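Local structure of inner membrane protein (Salmonella typhimurium LT2, 2QJV) at residues Gly73-Met76 against Arg81-Ala84; Asp102-Val107 against Thr187-Phe192; Val158-Asn161 against Thr165-Trp168. The protein probably works as a metal-dependent sugar isomerase, acting on a uronic acid or related sugar with its two cupin domains. The protein carries 2 engineered substitutions. All blocks are in the same frame, centred on the assembly; numbering follows the deposited sequence.

How the interactions relate
Interaction 1 comes first along the chain: it closes a short turn of four residues between 73-76 and 81-84, inside the loop that leads to strand 86-89 of the first cupin sheet. Interaction 2 begins after that turn has closed and spans 79 residues, from strand 104-111 of this sheet to strand 181-193 of the second cupin domain. Interaction 3 is nested in that span, where the turn after strand 154-160 passes into strand 165-166. Interactions 1 and 3 meet through R75 and R81 packing on Y159 and N161, whereas Y188 OH and S167 OG probably share a hydrogen bond between interactions 2 and 3.

Interaction 1 of 3, residues Gly73-Met76 against Arg81-Ala84; sequences GQRM and RIPA. With SO4 (sulfate ion), chain I.
R75 and I82 bring two parts of one loop together, with the arginine lying across the 81-84 backbone. CB of R75 rests against CG1 of I82 at 4.0 Å. A chi1 of 75° sets CG between the backbone N and the carbonyl carbon, and from there the chain runs extended to NE, bringing CD to 3.5 Å from I82 O. NE itself turns to the carbonyl of V56. CZ lies under the methyl of A84, whose CB sits over one guanidinium face toward its rim, 3.8 Å from CZ. At the tip, NH1 donates to I82 O over 2.8 Å with an N-H...O angle of 153°; the carbonyl is approached nearly end-on and lies close to the guanidinium plane. NH1 also forms a salt bridge with E157, and these polar partners fix the rotation of the buried group.

Beside the arginine, the Q74 side chain crosses that of I82 at about a right angle, its NE2 3.6 Å from I82 CD1. Two waters fill in the polar side: both donate to P83 O, one also donating to Q74 OE1 and the other accepting from R75 N. On the far flank, R81 grips a sulfate with NE and NH2, the latter 2.8 Å from O2; H130 also bonds this ion, which probably comes from the crystallisation liquor. A loop folded on itself by an arginine that bonds the carbonyl of I82, then reaching E157 on strand 154-160, makes this a junction between the two cupin domains of a KduI/IolB-type bicupin.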
# COMPACT_ATOMS: atom_id res chain seq x y z
N GLY A 73 -29.46 17.02 29.24
CA GLY A 73 -29.31 17.27 27.82
C GLY A 73 -30.22 18.43 27.46
O GLY A 73 -30.93 18.97 28.32
N GLN A 74 -30.18 18.83 26.21
CA GLN A 74 -31.03 19.88 25.68
C GLN A 74 -31.08 19.81 24.15
O GLN A 74 -32.14 19.63 23.56
CB GLN A 74 -30.52 21.25 26.14
CG GLN A 74 -31.40 22.42 25.78
CD GLN A 74 -30.73 23.73 26.18
OE1 GLN A 74 -29.66 23.77 26.85
NE2 GLN A 74 -31.30 24.80 25.72
N ARG A 75 -29.94 19.99 23.51
CA ARG A 75 -29.89 19.98 22.05
C ARG A 75 -30.26 18.61 21.47
O ARG A 75 -29.88 17.55 22.00
CB ARG A 75 -28.52 20.44 21.55
CG ARG A 75 -27.38 19.45 21.69
CD ARG A 75 -26.04 20.14 21.55
NE ARG A 75 -24.99 19.14 21.40
CZ ARG A 75 -23.69 19.37 21.45
NH1 ARG A 75 -23.21 20.57 21.71
NH2 ARG A 75 -22.85 18.35 21.27
N MSE A 76 -31.01 18.66 20.38
CA MSE A 76 -31.42 17.49 19.62
C MSE A 76 -30.52 17.26 18.41
O MSE A 76 -30.71 16.31 17.66
CB MSE A 76 -32.89 17.64 19.23
CG MSE A 76 -33.80 17.85 20.47
SE MSE A 76 -33.65 16.42 21.82
CE MSE A 76 -34.43 15.04 20.80
N ARG A 81 -25.40 24.46 18.17
CA ARG A 81 -24.27 25.35 18.58
C ARG A 81 -24.44 25.88 20.02
O ARG A 81 -24.12 27.04 20.32
CB ARG A 81 -24.08 26.51 17.62
CG ARG A 81 -23.75 26.10 16.20
CD ARG A 81 -23.72 27.29 15.29
NE ARG A 81 -22.61 28.24 15.50
CZ ARG A 81 -21.40 28.16 14.95
NH1 ARG A 81 -21.06 27.18 14.12
NH2 ARG A 81 -20.51 29.11 15.19
N ILE A 82 -24.93 25.00 20.88
CA ILE A 82 -25.08 25.28 22.30
C ILE A 82 -24.34 24.16 23.03
O ILE A 82 -24.24 23.03 22.50
CB ILE A 82 -26.59 25.49 22.74
CG1 ILE A 82 -27.40 24.16 22.63
CG2 ILE A 82 -27.24 26.69 21.99
CD1 ILE A 82 -28.85 24.29 23.13
N PRO A 83 -23.74 24.46 24.21
CA PRO A 83 -22.94 23.41 24.84
C PRO A 83 -23.70 22.12 25.22
O PRO A 83 -24.88 22.16 25.57
CB PRO A 83 -22.37 24.11 26.09
CG PRO A 83 -22.40 25.56 25.77
CD PRO A 83 -23.64 25.74 24.96
N ALA A 84 -22.99 21.00 25.09
CA ALA A 84 -23.50 19.70 25.51
C ALA A 84 -23.58 19.63 27.05
O ALA A 84 -22.91 20.40 27.77
CB ALA A 84 -22.60 18.60 25.01
S SO4 I . -22.06 31.63 17.39
O1 SO4 I . -21.73 32.05 18.77
O2 SO4 I . -20.75 31.35 16.77
O3 SO4 I . -22.72 32.70 16.64
O4 SO4 I . -23.01 30.50 17.41
O HOH W 1 -26.85 24.03 26.03
O HOH W 2 -27.31 20.35 24.85

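Interaction 2 of 3, residues Asp102-Val107 against Thr187-Phe192. With SO4 (sulfate ion), chain J.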
# COMPACT_ATOMS: atom_id res chain seq x y z
N ASP A 102 -34.48 9.68 21.69
CA ASP A 102 -33.41 9.09 20.87
C ASP A 102 -32.13 9.83 21.30
O ASP A 102 -32.16 11.06 21.55
CB ASP A 102 -33.68 9.22 19.38
CG ASP A 102 -34.82 8.33 18.88
OD1 ASP A 102 -35.35 7.44 19.61
OD2 ASP A 102 -35.21 8.51 17.71
N LEU A 103 -31.04 9.09 21.42
CA LEU A 103 -29.82 9.59 21.99
C LEU A 103 -28.55 9.21 21.23
O LEU A 103 -28.34 8.04 20.85
CB LEU A 103 -29.71 9.05 23.43
CG LEU A 103 -28.50 9.45 24.30
CD1 LEU A 103 -28.52 10.95 24.73
CD2 LEU A 103 -28.37 8.51 25.48
N GLU A 104 -27.70 10.21 21.04
CA GLU A 104 -26.35 10.03 20.50
C GLU A 104 -25.42 10.32 21.66
O GLU A 104 -25.25 11.47 22.07
CB GLU A 104 -26.04 10.94 19.33
CG GLU A 104 -24.71 10.72 18.63
CD GLU A 104 -24.51 11.81 17.54
OE1 GLU A 104 -25.44 12.64 17.32
OE2 GLU A 104 -23.41 11.85 16.96
N LEU A 105 -24.85 9.24 22.20
CA LEU A 105 -24.00 9.32 23.39
C LEU A 105 -22.56 9.00 23.09
O LEU A 105 -22.26 7.92 22.56
CB LEU A 105 -24.50 8.34 24.48
CG LEU A 105 -23.72 8.25 25.81
CD1 LEU A 105 -23.96 9.48 26.70
CD2 LEU A 105 -24.11 6.93 26.50
N ALA A 106 -21.66 9.90 23.51
CA ALA A 106 -20.21 9.69 23.41
C ALA A 106 -19.69 9.30 24.79
O ALA A 106 -20.06 9.92 25.81
CB ALA A 106 -19.47 10.93 22.84
N VAL A 107 -18.93 8.21 24.85
CA VAL A 107 -18.26 7.74 26.08
C VAL A 107 -16.74 7.91 25.84
O VAL A 107 -16.11 7.17 25.06
CB VAL A 107 -18.66 6.32 26.51
CG1 VAL A 107 -18.03 5.95 27.87
CG2 VAL A 107 -20.22 6.17 26.57
N THR A 187 -8.49 11.78 19.42
CA THR A 187 -9.53 11.29 18.53
C THR A 187 -10.40 12.49 18.08
O THR A 187 -10.56 13.46 18.82
CB THR A 187 -10.40 10.14 19.15
OG1 THR A 187 -11.03 10.61 20.35
CG2 THR A 187 -9.57 8.82 19.39
N TYR A 188 -10.93 12.39 16.86
CA TYR A 188 -11.85 13.33 16.25
C TYR A 188 -13.09 12.52 15.88
O TYR A 188 -12.98 11.54 15.17
CB TYR A 188 -11.31 13.92 14.93
CG TYR A 188 -10.35 15.08 15.08
CD1 TYR A 188 -9.12 14.89 15.68
CD2 TYR A 188 -10.68 16.37 14.64
CE1 TYR A 188 -8.25 15.93 15.84
CE2 TYR A 188 -9.80 17.42 14.81
CZ TYR A 188 -8.59 17.18 15.41
OH TYR A 188 -7.74 18.22 15.57
N TYR A 189 -14.25 12.95 16.35
CA TYR A 189 -15.53 12.38 15.97
C TYR A 189 -16.24 13.48 15.17
O TYR A 189 -16.74 14.47 15.76
CB TYR A 189 -16.34 11.92 17.19
CG TYR A 189 -17.75 11.45 16.88
CD1 TYR A 189 -17.98 10.33 16.06
CD2 TYR A 189 -18.86 12.06 17.48
CE1 TYR A 189 -19.26 9.89 15.78
CE2 TYR A 189 -20.17 11.61 17.22
CZ TYR A 189 -20.37 10.53 16.36
OH TYR A 189 -21.64 10.10 16.13
N HIS A 190 -16.37 13.26 13.86
CA HIS A 190 -16.89 14.26 12.94
C HIS A 190 -18.37 14.14 12.58
O HIS A 190 -18.92 13.04 12.44
CB HIS A 190 -16.13 14.23 11.61
CG HIS A 190 -14.73 14.76 11.68
ND1 HIS A 190 -14.42 16.07 11.37
CD2 HIS A 190 -13.56 14.15 11.97
CE1 HIS A 190 -13.11 16.24 11.48
NE2 HIS A 190 -12.56 15.08 11.82
N ARG A 191 -18.97 15.32 12.43
CA ARG A 191 -20.38 15.47 12.03
C ARG A 191 -20.47 16.59 10.98
O ARG A 191 -19.66 17.55 10.99
CB ARG A 191 -21.28 15.75 13.24
CG ARG A 191 -21.22 14.68 14.34
CD ARG A 191 -21.98 13.39 14.00
NE ARG A 191 -23.31 13.41 14.58
CZ ARG A 191 -24.42 13.87 14.02
NH1 ARG A 191 -24.44 14.34 12.80
NH2 ARG A 191 -25.52 13.84 14.71
N PHE A 192 -21.47 16.46 10.09
CA PHE A 192 -21.73 17.41 9.00
C PHE A 192 -23.18 17.84 8.90
O PHE A 192 -24.11 17.08 9.25
CB PHE A 192 -21.26 16.83 7.65
CG PHE A 192 -19.81 16.54 7.63
CD1 PHE A 192 -18.88 17.54 7.31
CD2 PHE A 192 -19.35 15.29 8.05
CE1 PHE A 192 -17.54 17.28 7.41
CE2 PHE A 192 -18.00 15.05 8.18
CZ PHE A 192 -17.10 16.02 7.82
S SO4 J . -27.80 13.27 11.15
O1 SO4 J . -26.64 14.16 10.96
O2 SO4 J . -27.68 11.99 10.45
O3 SO4 J . -28.98 13.87 10.49
O4 SO4 J . -28.06 13.12 12.59
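A buried, side-on arginine-glutamate salt bridge joins the sheet of strand 104-111 in the first cupin domain to that of strand 181-193 in the second, R191 meeting E104 with the hydroxyl of Y189 as a third partner. The two strands stay well apart, the nearest CA atoms, those of E104 and R191, being 11.7 Å from each other, so long side chains do the bridging from opposite directions. E104 carries CG anti to its backbone N (chi1 -174°) and continues extended, which delivers the carboxylate straight across the gap. R191 is instead bent at chi2 and chi3, and this folding presents the NE edge of the guanidinium.

Each carboxylate oxygen takes one nitrogen on its syn side. R191 NH2 reaches E104 OE1 over 2.9 Å, almost linear at 174°, while R191 NE reaches E104 OE2 over 2.8 Å. The two flat groups are only 28° from coplanar, and both acceptors lie near the guanidinium plane. Y189 then donates its OH to E104 OE2 from the anti side, 2.6 Å away; OE2 lies at the edge of the tyrosine ring, and the ring stands steeply to the carboxylate. OE2 is thus shared by two donors.

Beyond the glutamate, R191 NH1 bonds N218. R191 NH1 also donates to O1 of a sulfate over 2.9 Å, and a weak bond runs from NH2 to O4. R219 and N218 bind this ion too, which probably comes from the crystallisation liquor. Three donor hydrogens on one buried carboxylate would stabilise its ionised form, and the arginine, engaged by E104 and N218, is probably positively charged and fixed in orientation.

Interaction 3 of 3, residues Val158-Asn161 against Thr165-Trp168; sequences VYTN and TSSW
S166 OG is gripped by two hydroxyls, T160 OG1 at 2.7 Å and the phenol of Y241 on strand 238-246. The contact spans consecutive strands that belong to two different sheets in the second cupin domain: T160 closes strand 154-160 of the five-stranded sheet, and S166 lies on strand 165-166 at the edge of the four-stranded one, with a four-residue connection, 161-164, carrying the chain from one to the other. Backbone bonding follows that division, T160 pairing with N239 and S166 with V231, while the CA atoms of T160 and S166 stand 6.4 Å apart. The join therefore depends on side chains that face each other, as across the inside of a cupin barrel.

With chi1 at -47°, T160 sets OG1 beside its backbone N and CG2 anti to it, which brings both the hydroxyl and the methyl up to the serine. S166 holds OG between its own backbone N and carbonyl carbon (chi1 60°), which points the oxygen at T160. Either hydroxyl could donate in their mutual bond. The methyl side adds close packing, T160 CG2 lying 3.8 Å from S166 CB. T160 CG2 is also 4.2 Å from T165 C.

Y241 OH is also bonded to S167 OG, and S167 in turn reaches Y188, so a chain of hydroxyls runs from T160 through S166, Y241 and S167 to Y188. The S166 side chain lies about 10 Å from the nickel held by H171, H173, E186 and H229. T165 turns its CB away from T160, and its OG1 is hydrogen-bonded to A235 N of the second subunit, while the indole NE1 of W168 is hydrogen-bonded to A235 O of that same subunit.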
# COMPACT_ATOMS: atom_id res chain seq x y z
N VAL A 158 -15.60 21.40 18.72
CA VAL A 158 -15.31 22.52 17.84
C VAL A 158 -16.24 22.54 16.61
O VAL A 158 -16.57 21.48 16.06
CB VAL A 158 -13.82 22.45 17.37
CG1 VAL A 158 -13.46 23.64 16.44
CG2 VAL A 158 -12.86 22.38 18.58
N TYR A 159 -16.68 23.76 16.26
CA TYR A 159 -17.54 24.03 15.12
C TYR A 159 -16.78 24.83 14.10
O TYR A 159 -16.31 25.93 14.39
CB TYR A 159 -18.79 24.82 15.49
CG TYR A 159 -19.67 24.13 16.46
CD1 TYR A 159 -19.37 24.12 17.82
CD2 TYR A 159 -20.83 23.54 16.04
CE1 TYR A 159 -20.19 23.49 18.72
CE2 TYR A 159 -21.66 22.90 16.93
CZ TYR A 159 -21.36 22.90 18.27
OH TYR A 159 -22.19 22.24 19.13
N THR A 160 -16.66 24.26 12.90
CA THR A 160 -15.93 24.86 11.81
C THR A 160 -16.91 25.07 10.65
O THR A 160 -17.36 24.12 10.03
CB THR A 160 -14.69 24.02 11.39
OG1 THR A 160 -13.94 23.64 12.55
CG2 THR A 160 -13.77 24.82 10.37
N ASN A 161 -17.21 26.32 10.35
CA ASN A 161 -18.13 26.61 9.23
C ASN A 161 -17.51 26.31 7.87
O ASN A 161 -16.27 26.35 7.71
CB ASN A 161 -18.67 28.03 9.37
CG ASN A 161 -19.55 28.19 10.61
OD1 ASN A 161 -19.98 27.20 11.24
ND2 ASN A 161 -19.83 29.41 10.95
N THR A 165 -10.73 26.47 7.92
CA THR A 165 -9.74 25.48 8.35
C THR A 165 -9.63 25.51 9.88
O THR A 165 -9.54 26.59 10.45
CB THR A 165 -8.36 25.76 7.72
OG1 THR A 165 -8.51 26.22 6.38
CG2 THR A 165 -7.46 24.50 7.78
N SER A 166 -9.66 24.34 10.53
CA SER A 166 -9.53 24.24 11.99
C SER A 166 -8.40 23.26 12.34
O SER A 166 -7.81 22.64 11.44
CB SER A 166 -10.88 23.93 12.69
OG SER A 166 -11.43 22.73 12.27
N SER A 167 -8.07 23.16 13.65
CA SER A 167 -6.86 22.47 14.11
C SER A 167 -5.66 23.04 13.28
O SER A 167 -4.73 22.35 12.89
CB SER A 167 -7.00 20.94 14.05
OG SER A 167 -8.15 20.55 14.82
N TRP A 168 -5.72 24.35 13.11
CA TRP A 168 -4.88 25.07 12.21
C TRP A 168 -4.70 26.48 12.76
O TRP A 168 -5.67 27.07 13.21
CB TRP A 168 -5.55 25.09 10.81
CG TRP A 168 -4.83 25.89 9.79
CD1 TRP A 168 -5.14 27.14 9.36
CD2 TRP A 168 -3.65 25.49 9.07
NE1 TRP A 168 -4.24 27.56 8.41
CE2 TRP A 168 -3.32 26.57 8.20
CE3 TRP A 168 -2.86 24.33 9.05
CZ2 TRP A 168 -2.20 26.53 7.35
CZ3 TRP A 168 -1.76 24.29 8.21
CH2 TRP A 168 -1.43 25.38 7.36